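Local coordinates for hypothetical protein (Mus musculus, PDB 1VKB) that probably acts as a gamma-glutamylamine cyclotransferase of the AIG2-like family, releasing the gamma-glutamyl group as 5-oxoproline, at residues H15-G20 with G77-V82; K30-H35 with R88-F93; Y100-L105 with Q123-T128. One frame throughout, in Å; residues are numbered along the deposited sequence.

Interaction 1. Residues H15-G20 with G77-V82; sequences HIFVYG and GEIYEV. With FMT (formic acid), chain C.
Ile16 and Tyr80 form a hydrogen-bonded antiparallel pair, as do Val18 and Glu78; Ile16 N to Tyr80 O measures 2.9 Å and is nearly straight (166°), and the other three bonds are similar. Between them, in the non-hydrogen-bonded pair Phe17-Ile79, Phe17 CA makes a CA-H...O contact of 3.2 Å with Glu78 O.

The apolar contacts fall on two faces of the sheet. On one, Val18 CG2 meets Tyr80 CE1 at 3.7 Å, and Ile16 CD1 reaches Val82 CG1. On the other, Phe17 CG stands anti to the backbone N (chi1 173°), which carries the ring along the partner strand until Phe17 CZ lies 3.4 Å from Gly77 N, with Ile79 CG1 at the ring edge. With an alanine here, the space beside the Gly77 backbone and Ile79 CG1 would probably be left unfilled.

Tyr80 OH donates to Glu78 OE1, which Arg24 N also bonds, while Glu81 forms a salt bridge with Arg43. Beyond the strand, formic acid, probably from the crystallisation liquor, accepts Tyr19 N at O1 (2.9 Å), Gly20 N weakly at O2, and Leu22 N. This backbone cradle is consistent with the substrate-binding Tyr-Gly-Ser/Thr-Leu loop after the first strand in gamma-glutamyl cyclotransferases.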
loop_
_atom_site.group_PDB
_atom_site.type_symbol
_atom_site.label_atom_id
_atom_site.label_comp_id
_atom_site.label_asym_id
_atom_site.label_seq_id
_atom_site.Cartn_x
_atom_site.Cartn_y
_atom_site.Cartn_z
ATOM N N HIS A 15 -1.807 -10.511 8.029
ATOM C CA HIS A 15 -2.282 -10.065 6.742
ATOM C C HIS A 15 -1.962 -8.599 6.521
ATOM O O HIS A 15 -2.155 -7.792 7.424
ATOM C CB HIS A 15 -3.785 -10.279 6.601
ATOM C CG HIS A 15 -4.167 -11.719 6.361
ATOM N ND1 HIS A 15 -5.130 -12.373 7.099
ATOM C CD2 HIS A 15 -3.687 -12.630 5.487
ATOM C CE1 HIS A 15 -5.238 -13.626 6.678
ATOM N NE2 HIS A 15 -4.364 -13.810 5.703
ATOM N N ILE A 16 -1.451 -8.294 5.331
ATOM C CA ILE A 16 -1.256 -6.937 4.876
ATOM C C ILE A 16 -1.934 -6.733 3.550
ATOM O O ILE A 16 -2.172 -7.693 2.797
ATOM C CB ILE A 16 0.249 -6.554 4.777
ATOM C CG1 ILE A 16 0.986 -7.274 3.611
ATOM C CG2 ILE A 16 1.003 -6.788 6.122
ATOM C CD1 ILE A 16 2.337 -6.672 3.410
ATOM N N PHE A 17 -2.231 -5.474 3.259
ATOM C CA PHE A 17 -2.844 -5.076 2.008
ATOM C C PHE A 17 -1.976 -3.963 1.430
ATOM O O PHE A 17 -1.757 -2.959 2.071
ATOM C CB PHE A 17 -4.239 -4.583 2.286
ATOM C CG PHE A 17 -4.951 -3.970 1.111
ATOM C CD1 PHE A 17 -5.611 -4.757 0.184
ATOM C CD2 PHE A 17 -5.038 -2.602 0.999
ATOM C CE1 PHE A 17 -6.323 -4.155 -0.863
ATOM C CE2 PHE A 17 -5.744 -2.025 -0.042
ATOM C CZ PHE A 17 -6.387 -2.793 -0.936
ATOM N N VAL A 18 -1.460 -4.220 0.241
ATOM C CA VAL A 18 -0.597 -3.303 -0.495
ATOM C C VAL A 18 -1.324 -2.772 -1.726
ATOM O O VAL A 18 -2.008 -3.504 -2.459
ATOM C CB VAL A 18 0.777 -3.915 -0.825
ATOM C CG1 VAL A 18 1.501 -4.248 0.484
ATOM C CG2 VAL A 18 0.704 -5.094 -1.736
ATOM N N TYR A 19 -1.199 -1.472 -1.908
ATOM C CA TYR A 19 -1.929 -0.746 -2.956
ATOM C C TYR A 19 -0.986 -0.036 -3.912
ATOM O O TYR A 19 -1.431 0.441 -4.938
ATOM C CB TYR A 19 -2.875 0.290 -2.331
ATOM C CG TYR A 19 -2.151 1.268 -1.448
ATOM C CD1 TYR A 19 -1.537 2.396 -1.980
ATOM C CD2 TYR A 19 -2.085 1.058 -0.073
ATOM C CE1 TYR A 19 -0.839 3.253 -1.168
ATOM C CE2 TYR A 19 -1.381 1.884 0.726
ATOM C CZ TYR A 19 -0.758 3.007 0.168
ATOM O OH TYR A 19 -0.066 3.896 0.963
ATOM N N GLY A 20 0.294 0.089 -3.542
ATOM C CA GLY A 20 1.199 0.920 -4.280
ATOM C C GLY A 20 2.308 0.176 -4.966
ATOM O O GLY A 20 2.109 -0.782 -5.745
ATOM N N GLY A 77 -6.166 -3.368 -4.240
ATOM C CA GLY A 77 -4.814 -3.802 -3.947
ATOM C C GLY A 77 -4.791 -5.284 -3.743
ATOM O O GLY A 77 -5.707 -6.017 -4.154
ATOM N N GLU A 78 -3.702 -5.716 -3.135
ATOM C CA GLU A 78 -3.420 -7.122 -3.002
ATOM C C GLU A 78 -3.244 -7.472 -1.532
ATOM O O GLU A 78 -2.618 -6.752 -0.760
ATOM C CB GLU A 78 -2.177 -7.493 -3.785
ATOM C CG GLU A 78 -2.379 -7.345 -5.293
ATOM C CD GLU A 78 -1.116 -7.506 -6.071
ATOM O OE1 GLU A 78 -0.001 -7.500 -5.490
ATOM O OE2 GLU A 78 -1.262 -7.617 -7.279
ATOM N N ILE A 79 -3.768 -8.632 -1.187
ATOM C CA ILE A 79 -3.623 -9.206 0.165
ATOM C C ILE A 79 -2.499 -10.222 0.209
ATOM O O ILE A 79 -2.459 -11.155 -0.605
ATOM C CB ILE A 79 -4.932 -9.839 0.601
ATOM C CG1 ILE A 79 -6.096 -8.823 0.495
ATOM C CG2 ILE A 79 -4.809 -10.412 1.995
ATOM C CD1 ILE A 79 -7.458 -9.472 0.600
ATOM N N TYR A 80 -1.597 -10.046 1.183
ATOM C CA TYR A 80 -0.520 -11.016 1.448
ATOM C C TYR A 80 -0.589 -11.480 2.867
ATOM O O TYR A 80 -1.022 -10.739 3.738
ATOM C CB TYR A 80 0.880 -10.384 1.234
ATOM C CG TYR A 80 1.154 -10.117 -0.214
ATOM C CD1 TYR A 80 0.585 -9.023 -0.838
ATOM C CD2 TYR A 80 1.979 -10.947 -0.948
ATOM C CE1 TYR A 80 0.802 -8.772 -2.180
ATOM C CE2 TYR A 80 2.192 -10.718 -2.305
ATOM C CZ TYR A 80 1.594 -9.616 -2.901
ATOM O OH TYR A 80 1.759 -9.363 -4.243
ATOM N N GLU A 81 -0.127 -12.695 3.114
ATOM C CA GLU A 81 0.140 -13.132 4.478
ATOM C C GLU A 81 1.653 -13.078 4.667
ATOM O O GLU A 81 2.388 -13.698 3.878
ATOM C CB GLU A 81 -0.435 -14.530 4.734
ATOM C CG GLU A 81 -0.357 -14.889 6.188
ATOM C CD GLU A 81 -1.047 -16.195 6.552
ATOM O OE1 GLU A 81 -0.920 -17.172 5.799
ATOM O OE2 GLU A 81 -1.693 -16.244 7.615
ATOM N N VAL A 82 2.129 -12.335 5.684
ATOM C CA VAL A 82 3.579 -12.145 5.887
ATOM C C VAL A 82 3.983 -12.601 7.290
ATOM O O VAL A 82 3.142 -12.669 8.219
ATOM C CB VAL A 82 4.029 -10.682 5.658
ATOM C CG1 VAL A 82 3.539 -10.176 4.286
ATOM C CG2 VAL A 82 3.506 -9.763 6.721
HETATM C C FMT C . 2.036 -0.010 -0.632
HETATM O O1 FMT C . 0.934 -0.454 -0.244
HETATM O O2 FMT C . 2.646 -0.239 -1.709
#

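Interaction 2. Residues K30-H35 with R88-F93; sequences KVMLDH and RFLDDF
Val31 faces the helix 84-93 and touches three of its residues, meeting two phenyl rings with different atoms. Val31 CB lies 3.8 Å from Phe89 CE2, and Val31 CG1 lies 4.0 Å from Phe93 CE1; the valine meets both aromatic side chains crosswise. The rings belong to residues one helical turn apart, joined by the backbone bond from Phe93 N to Phe89 O of 2.7 Å. Each has CG anti to the backbone N (chi1 165° for Phe89, -176° for Phe93), and this shared torsion sends both rings from the helix toward Val31. The other methyl of the valine, Val31 CG2, approaches Leu90 CD2 more loosely, at 4.4 Å.

The contact joins two helical elements that each follow a strand of the gamma-glutamyl cyclotransferase-like fold: the short, weakly bonded helix 30-33 after strand 14-18, and helix 84-93 after strand 76-82. Met32 and Leu90, both buried, form the inner part of the interface, and both also rest on Ile16 of strand 14-18. In one of two modelled conformers the methionine chain bends at chi3 (93°) and Met32 CE comes 4.2 Å from Leu90 CD1, a contact less certain for that reason. No hydrogen bond spans the two segments. Both rings have further partners: Phe89 stacks with His37, and Phe93 makes a cation-pi contact with Arg158.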
loop_
_atom_site.group_PDB
_atom_site.type_symbol
_atom_site.label_atom_id
_atom_site.label_comp_id
_atom_site.label_asym_id
_atom_site.label_seq_id
_atom_site.Cartn_x
_atom_site.Cartn_y
_atom_site.Cartn_z
ATOM N N LYS A 30 9.891 -6.398 -5.860
ATOM C CA LYS A 30 11.030 -7.281 -5.534
ATOM C C LYS A 30 11.293 -7.413 -4.060
ATOM O O LYS A 30 11.781 -8.443 -3.617
ATOM C CB LYS A 30 12.353 -6.813 -6.229
ATOM C CG LYS A 30 12.474 -7.093 -7.735
ATOM C CD LYS A 30 13.811 -6.483 -8.382
ATOM C CE LYS A 30 15.067 -7.110 -7.762
ATOM N NZ LYS A 30 15.003 -8.585 -7.833
ATOM N N VAL A 31 11.058 -6.351 -3.287
ATOM C CA VAL A 31 11.434 -6.437 -1.867
ATOM C C VAL A 31 10.594 -7.468 -1.126
ATOM O O VAL A 31 11.053 -8.022 -0.135
ATOM C CB VAL A 31 11.375 -5.075 -1.112
ATOM C CG1 VAL A 31 12.276 -4.048 -1.768
ATOM C CG2 VAL A 31 9.967 -4.585 -0.997
ATOM N N MET A 32 9.381 -7.735 -1.611
ATOM C CA MET A 32 8.524 -8.760 -1.027
ATOM C C MET A 32 8.943 -10.180 -1.441
ATOM O O MET A 32 8.563 -11.155 -0.772
ATOM C CB MET A 32 7.074 -8.528 -1.413
ATOM C CG MET A 32 6.518 -7.205 -0.873
ATOM S SD MET A 32 4.740 -7.125 -1.158
ATOM C CE MET A 32 4.293 -7.806 0.423
ATOM N N LEU A 33 9.671 -10.299 -2.552
ATOM C CA LEU A 33 10.145 -11.599 -3.067
ATOM C C LEU A 33 11.535 -11.966 -2.582
ATOM O O LEU A 33 12.006 -13.060 -2.814
ATOM C CB LEU A 33 10.194 -11.539 -4.581
ATOM C CG LEU A 33 8.891 -11.280 -5.345
ATOM C CD1 LEU A 33 9.166 -11.236 -6.831
ATOM C CD2 LEU A 33 7.902 -12.341 -4.994
ATOM N N ASP A 34 12.214 -11.031 -1.937
ATOM C CA ASP A 34 13.549 -11.254 -1.415
ATOM C C ASP A 34 13.464 -11.929 -0.057
ATOM O O ASP A 34 13.117 -11.323 0.943
ATOM C CB ASP A 34 14.278 -9.891 -1.347
ATOM C CG ASP A 34 15.758 -10.021 -1.113
ATOM O OD1 ASP A 34 16.178 -10.993 -0.434
ATOM O OD2 ASP A 34 16.573 -9.184 -1.573
ATOM N N HIS A 35 13.815 -13.219 -0.007
ATOM C CA HIS A 35 13.651 -13.997 1.210
ATOM C C HIS A 35 14.569 -13.565 2.333
ATOM O O HIS A 35 14.352 -13.948 3.453
ATOM C CB HIS A 35 13.916 -15.493 0.954
ATOM C CG HIS A 35 12.886 -16.153 0.099
ATOM N ND1 HIS A 35 12.374 -15.567 -1.038
ATOM C CD2 HIS A 35 12.299 -17.369 0.195
ATOM C CE1 HIS A 35 11.500 -16.386 -1.597
ATOM N NE2 HIS A 35 11.439 -17.489 -0.871
ATOM N N ARG A 88 8.270 -6.270 9.939
ATOM C CA ARG A 88 9.219 -5.262 10.437
ATOM C C ARG A 88 10.095 -4.684 9.298
ATOM O O ARG A 88 10.509 -3.520 9.340
ATOM C CB ARG A 88 10.092 -5.846 11.512
ATOM C CG ARG A 88 9.309 -6.170 12.770
ATOM C CD ARG A 88 10.100 -6.840 13.858
ATOM N NE ARG A 88 11.477 -6.349 13.994
ATOM C CZ ARG A 88 11.843 -5.265 14.655
ATOM N NH1 ARG A 88 10.959 -4.492 15.260
ATOM N NH2 ARG A 88 13.123 -4.936 14.706
ATOM N N PHE A 89 10.412 -5.504 8.317
ATOM C CA PHE A 89 11.205 -5.004 7.142
ATOM C C PHE A 89 10.391 -3.924 6.413
ATOM O O PHE A 89 10.927 -2.860 6.084
ATOM C CB PHE A 89 11.615 -6.104 6.175
ATOM C CG PHE A 89 12.077 -5.539 4.866
ATOM C CD1 PHE A 89 13.351 -5.038 4.744
ATOM C CD2 PHE A 89 11.188 -5.371 3.832
ATOM C CE1 PHE A 89 13.767 -4.432 3.540
ATOM C CE2 PHE A 89 11.582 -4.772 2.661
ATOM C CZ PHE A 89 12.872 -4.302 2.524
ATOM N N LEU A 90 9.111 -4.204 6.157
ATOM C CA LEU A 90 8.253 -3.272 5.461
ATOM C C LEU A 90 8.052 -1.988 6.257
ATOM O O LEU A 90 7.996 -0.885 5.662
ATOM C CB LEU A 90 6.929 -3.924 5.065
ATOM C CG LEU A 90 6.996 -5.030 4.024
ATOM C CD1 LEU A 90 5.666 -5.725 3.783
ATOM C CD2 LEU A 90 7.603 -4.522 2.675
ATOM N N ASP A 91 7.938 -2.095 7.577
ATOM C CA ASP A 91 7.906 -0.873 8.445
ATOM C C ASP A 91 9.107 0.026 8.255
ATOM O O ASP A 91 8.980 1.259 8.201
ATOM C CB ASP A 91 7.806 -1.185 9.943
ATOM C CG ASP A 91 6.483 -1.750 10.357
ATOM O OD1 ASP A 91 5.505 -1.806 9.561
ATOM O OD2 ASP A 91 6.340 -2.181 11.534
ATOM N N ASP A 92 10.276 -0.600 8.142
ATOM C CA ASP A 92 11.506 0.110 7.920
ATOM C C ASP A 92 11.541 0.642 6.506
ATOM O O ASP A 92 11.946 1.789 6.300
ATOM C CB ASP A 92 12.655 -0.852 8.151
ATOM C CG ASP A 92 14.010 -0.237 7.957
ATOM O OD1 ASP A 92 14.247 0.845 8.503
ATOM O OD2 ASP A 92 14.914 -0.825 7.320
ATOM N N PHE A 93 11.149 -0.200 5.548
ATOM C CA PHE A 93 11.111 0.207 4.108
ATOM C C PHE A 93 10.245 1.473 3.893
ATOM O O PHE A 93 10.609 2.402 3.159
ATOM C CB PHE A 93 10.572 -0.939 3.271
ATOM C CG PHE A 93 10.596 -0.638 1.789
ATOM C CD1 PHE A 93 11.811 -0.711 1.077
ATOM C CD2 PHE A 93 9.464 -0.191 1.144
ATOM C CE1 PHE A 93 11.853 -0.380 -0.247
ATOM C CE2 PHE A 93 9.498 0.142 -0.211
ATOM C CZ PHE A 93 10.710 0.054 -0.896
#

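Interaction 3. Residues Y100-L105 with Q123-T128; sequences YQRTAL and QCFVYT
Arg102 reaches Phe125 because its CG stands anti to the backbone N (chi1 179°) and its chain then bends at chi3 (46°), folding CG and CD against the phenylalanine and bringing NH1 over the ring. Phe125, with CG beside its own backbone N, presents a face to it. The two residues lie on neighbouring antiparallel strands, 101-109 and 121-129, of the mixed sheet of the gamma-glutamyl cyclotransferase-like fold.

Arg102 CZ is 4.5 Å from the Phe125 ring centroid and almost on the ring normal, a cation-pi contact. NH1 sits 3.4 Å above the centre of that ring, yet the guanidinium is tilted 68° to the ring plane, pointing an N-H edge at the face instead of stacking flat. The Tyr127 side chain runs alongside Arg102 in the same direction. Asp91 of helix 84-93 holds both polar ends, pairing with Arg102 NH2 and accepting a bond from Tyr127 OH, and so limits how the guanidinium can turn.

Six backbone hydrogen bonds tie Gln101 to Thr128, Thr103 to Val126 and Leu105 to Cys124; Thr103 N to Val126 O is 2.8 Å. On the face carrying Thr103, Leu105, Val126 and Thr128, Leu105 CD1 meets Val126 CG2 at 3.8 Å. At the other end of the pair Tyr100 CD2 packs on Tyr127 CB, while the Tyr100 hydroxyl bonds to Pro63 O and its ring stacks with Trp64. The Gln101 amide is held by Pro97 O at NE2 and by Ala130 N at OE1.

Thr103 OG1 and Thr128 OG1 share a hydrogen bond of 2.9 Å. A water donates to Gln101 OE1 and lies 2.7 Å from Thr128 OG1, a bond whose direction is open.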
loop_
_atom_site.group_PDB
_atom_site.type_symbol
_atom_site.label_atom_id
_atom_site.label_comp_id
_atom_site.label_asym_id
_atom_site.label_seq_id
_atom_site.Cartn_x
_atom_site.Cartn_y
_atom_site.Cartn_z
ATOM N N TYR A 100 5.003 6.913 6.675
ATOM C CA TYR A 100 3.751 6.207 6.759
ATOM C C TYR A 100 3.553 5.736 8.184
ATOM O O TYR A 100 4.482 5.748 8.978
ATOM C CB TYR A 100 3.781 4.980 5.847
ATOM C CG TYR A 100 3.783 5.228 4.345
ATOM C CD1 TYR A 100 4.963 5.348 3.663
ATOM C CD2 TYR A 100 2.619 5.271 3.629
ATOM C CE1 TYR A 100 4.993 5.517 2.309
ATOM C CE2 TYR A 100 2.640 5.459 2.267
ATOM C CZ TYR A 100 3.842 5.580 1.611
ATOM O OH TYR A 100 3.964 5.732 0.236
ATOM N N GLN A 101 2.308 5.410 8.507
ATOM C CA GLN A 101 1.979 4.781 9.766
ATOM C C GLN A 101 1.203 3.515 9.387
ATOM O O GLN A 101 0.303 3.542 8.534
ATOM C CB GLN A 101 1.149 5.720 10.622
ATOM C CG GLN A 101 1.783 7.045 10.942
ATOM C CD GLN A 101 1.691 8.049 9.827
ATOM O OE1 GLN A 101 0.631 8.235 9.216
ATOM N NE2 GLN A 101 2.819 8.700 9.538
ATOM N N ARG A 102 1.563 2.393 10.008
ATOM C CA ARG A 102 0.876 1.173 9.716
ATOM C C ARG A 102 -0.451 1.149 10.456
ATOM O O ARG A 102 -0.487 1.295 11.701
ATOM C CB ARG A 102 1.736 -0.007 10.151
ATOM C CG ARG A 102 1.054 -1.375 9.901
ATOM C CD ARG A 102 2.013 -2.547 9.717
ATOM N NE ARG A 102 3.129 -2.651 10.674
ATOM C CZ ARG A 102 3.039 -3.190 11.916
ATOM N NH1 ARG A 102 1.888 -3.543 12.455
ATOM N NH2 ARG A 102 4.103 -3.284 12.663
ATOM N N THR A 103 -1.526 0.900 9.716
ATOM C CA THR A 103 -2.892 0.990 10.230
ATOM C C THR A 103 -3.692 -0.249 9.840
ATOM O O THR A 103 -3.571 -0.722 8.736
ATOM C CB THR A 103 -3.534 2.268 9.613
ATOM O OG1 THR A 103 -2.778 3.428 10.028
ATOM C CG2 THR A 103 -4.851 2.485 10.200
ATOM N N ALA A 104 -4.517 -0.790 10.743
ATOM C CA ALA A 104 -5.250 -2.040 10.444
ATOM C C ALA A 104 -6.572 -1.596 9.811
ATOM O O ALA A 104 -7.231 -0.744 10.385
ATOM C CB ALA A 104 -5.512 -2.775 11.700
ATOM N N LEU A 105 -6.923 -2.095 8.626
ATOM C CA LEU A 105 -8.159 -1.726 7.958
ATOM C C LEU A 105 -8.905 -2.970 7.468
ATOM O O LEU A 105 -8.304 -3.999 7.197
ATOM C CB LEU A 105 -7.865 -0.841 6.730
ATOM C CG LEU A 105 -7.157 0.503 6.846
ATOM C CD1 LEU A 105 -6.986 1.100 5.420
ATOM C CD2 LEU A 105 -7.965 1.439 7.763
ATOM N N GLN A 123 -9.241 -8.378 7.856
ATOM C CA GLN A 123 -8.505 -7.241 8.438
ATOM C C GLN A 123 -7.047 -7.340 8.021
ATOM O O GLN A 123 -6.414 -8.385 8.196
ATOM C CB GLN A 123 -8.572 -7.235 9.976
ATOM C CG GLN A 123 -8.158 -5.885 10.580
ATOM C CD GLN A 123 -9.329 -4.872 10.596
ATOM O OE1 GLN A 123 -10.425 -5.196 10.172
ATOM N NE2 GLN A 123 -9.084 -3.679 11.112
ATOM N N CYS A 124 -6.471 -6.230 7.533
ATOM C CA CYS A 124 -5.118 -6.210 7.025
ATOM C C CYS A 124 -4.424 -4.951 7.525
ATOM O O CYS A 124 -5.057 -3.912 7.624
ATOM C CB CYS A 124 -5.127 -6.083 5.512
ATOM S SG CYS A 124 -5.875 -7.459 4.617
ATOM N N PHE A 125 -3.145 -5.051 7.807
ATOM C CA PHE A 125 -2.336 -3.881 7.971
ATOM C C PHE A 125 -2.162 -3.182 6.586
ATOM O O PHE A 125 -1.900 -3.817 5.546
ATOM C CB PHE A 125 -0.959 -4.204 8.525
ATOM C CG PHE A 125 -0.961 -4.632 9.973
ATOM C CD1 PHE A 125 -1.562 -3.867 10.961
ATOM C CD2 PHE A 125 -0.354 -5.837 10.341
ATOM C CE1 PHE A 125 -1.582 -4.317 12.294
ATOM C CE2 PHE A 125 -0.373 -6.245 11.680
ATOM C CZ PHE A 125 -0.982 -5.489 12.625
ATOM N N VAL A 126 -2.202 -1.862 6.625
ATOM C CA VAL A 126 -2.028 -1.034 5.420
ATOM C C VAL A 126 -1.139 0.137 5.810
ATOM O O VAL A 126 -1.259 0.636 6.942
ATOM C CB VAL A 126 -3.394 -0.473 4.936
ATOM C CG1 VAL A 126 -3.212 0.318 3.632
ATOM C CG2 VAL A 126 -4.384 -1.601 4.699
ATOM N N TYR A 127 -0.224 0.525 4.925
ATOM C CA TYR A 127 0.623 1.712 5.151
ATOM C C TYR A 127 -0.163 2.965 4.709
ATOM O O TYR A 127 -0.339 3.189 3.520
ATOM C CB TYR A 127 1.976 1.550 4.432
ATOM C CG TYR A 127 2.762 0.442 5.094
ATOM C CD1 TYR A 127 3.364 0.658 6.344
ATOM C CD2 TYR A 127 2.847 -0.832 4.529
ATOM C CE1 TYR A 127 4.040 -0.360 6.996
ATOM C CE2 TYR A 127 3.495 -1.898 5.220
ATOM C CZ TYR A 127 4.104 -1.633 6.417
ATOM O OH TYR A 127 4.753 -2.633 7.089
ATOM N N THR A 128 -0.733 3.695 5.684
ATOM C CA THR A 128 -1.475 4.950 5.419
ATOM C C THR A 128 -0.596 6.114 5.827
ATOM O O THR A 128 0.451 5.917 6.400
ATOM C CB THR A 128 -2.789 4.978 6.184
ATOM O OG1 THR A 128 -2.525 4.901 7.595
ATOM C CG2 THR A 128 -3.591 3.754 5.873
HETATM O O HOH W 1 -2.003 7.119 9.034
#

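In the fold
From the N terminus, strand 14-18 is joined by strand 76-82 in interaction 1, which closes a loop of 56 residues. Interaction 2 starts within that loop, at residues 30-35, and ends beyond it on helix 84-93, closing a loop of 52 residues, so the two cross along the chain. Interaction 3 follows in series and closes a loop of 17 residues. Spatially they converge: Ile16 CD1 of interaction 1 lies 3.5 Å from Leu90 CD1 of interaction 2, seating helix 84-93 against the sheet. A backbone bond from Phe17 N to Phe125 O joins interactions 1 and 3, and Asp91 ties helix 84-93 to interaction 3.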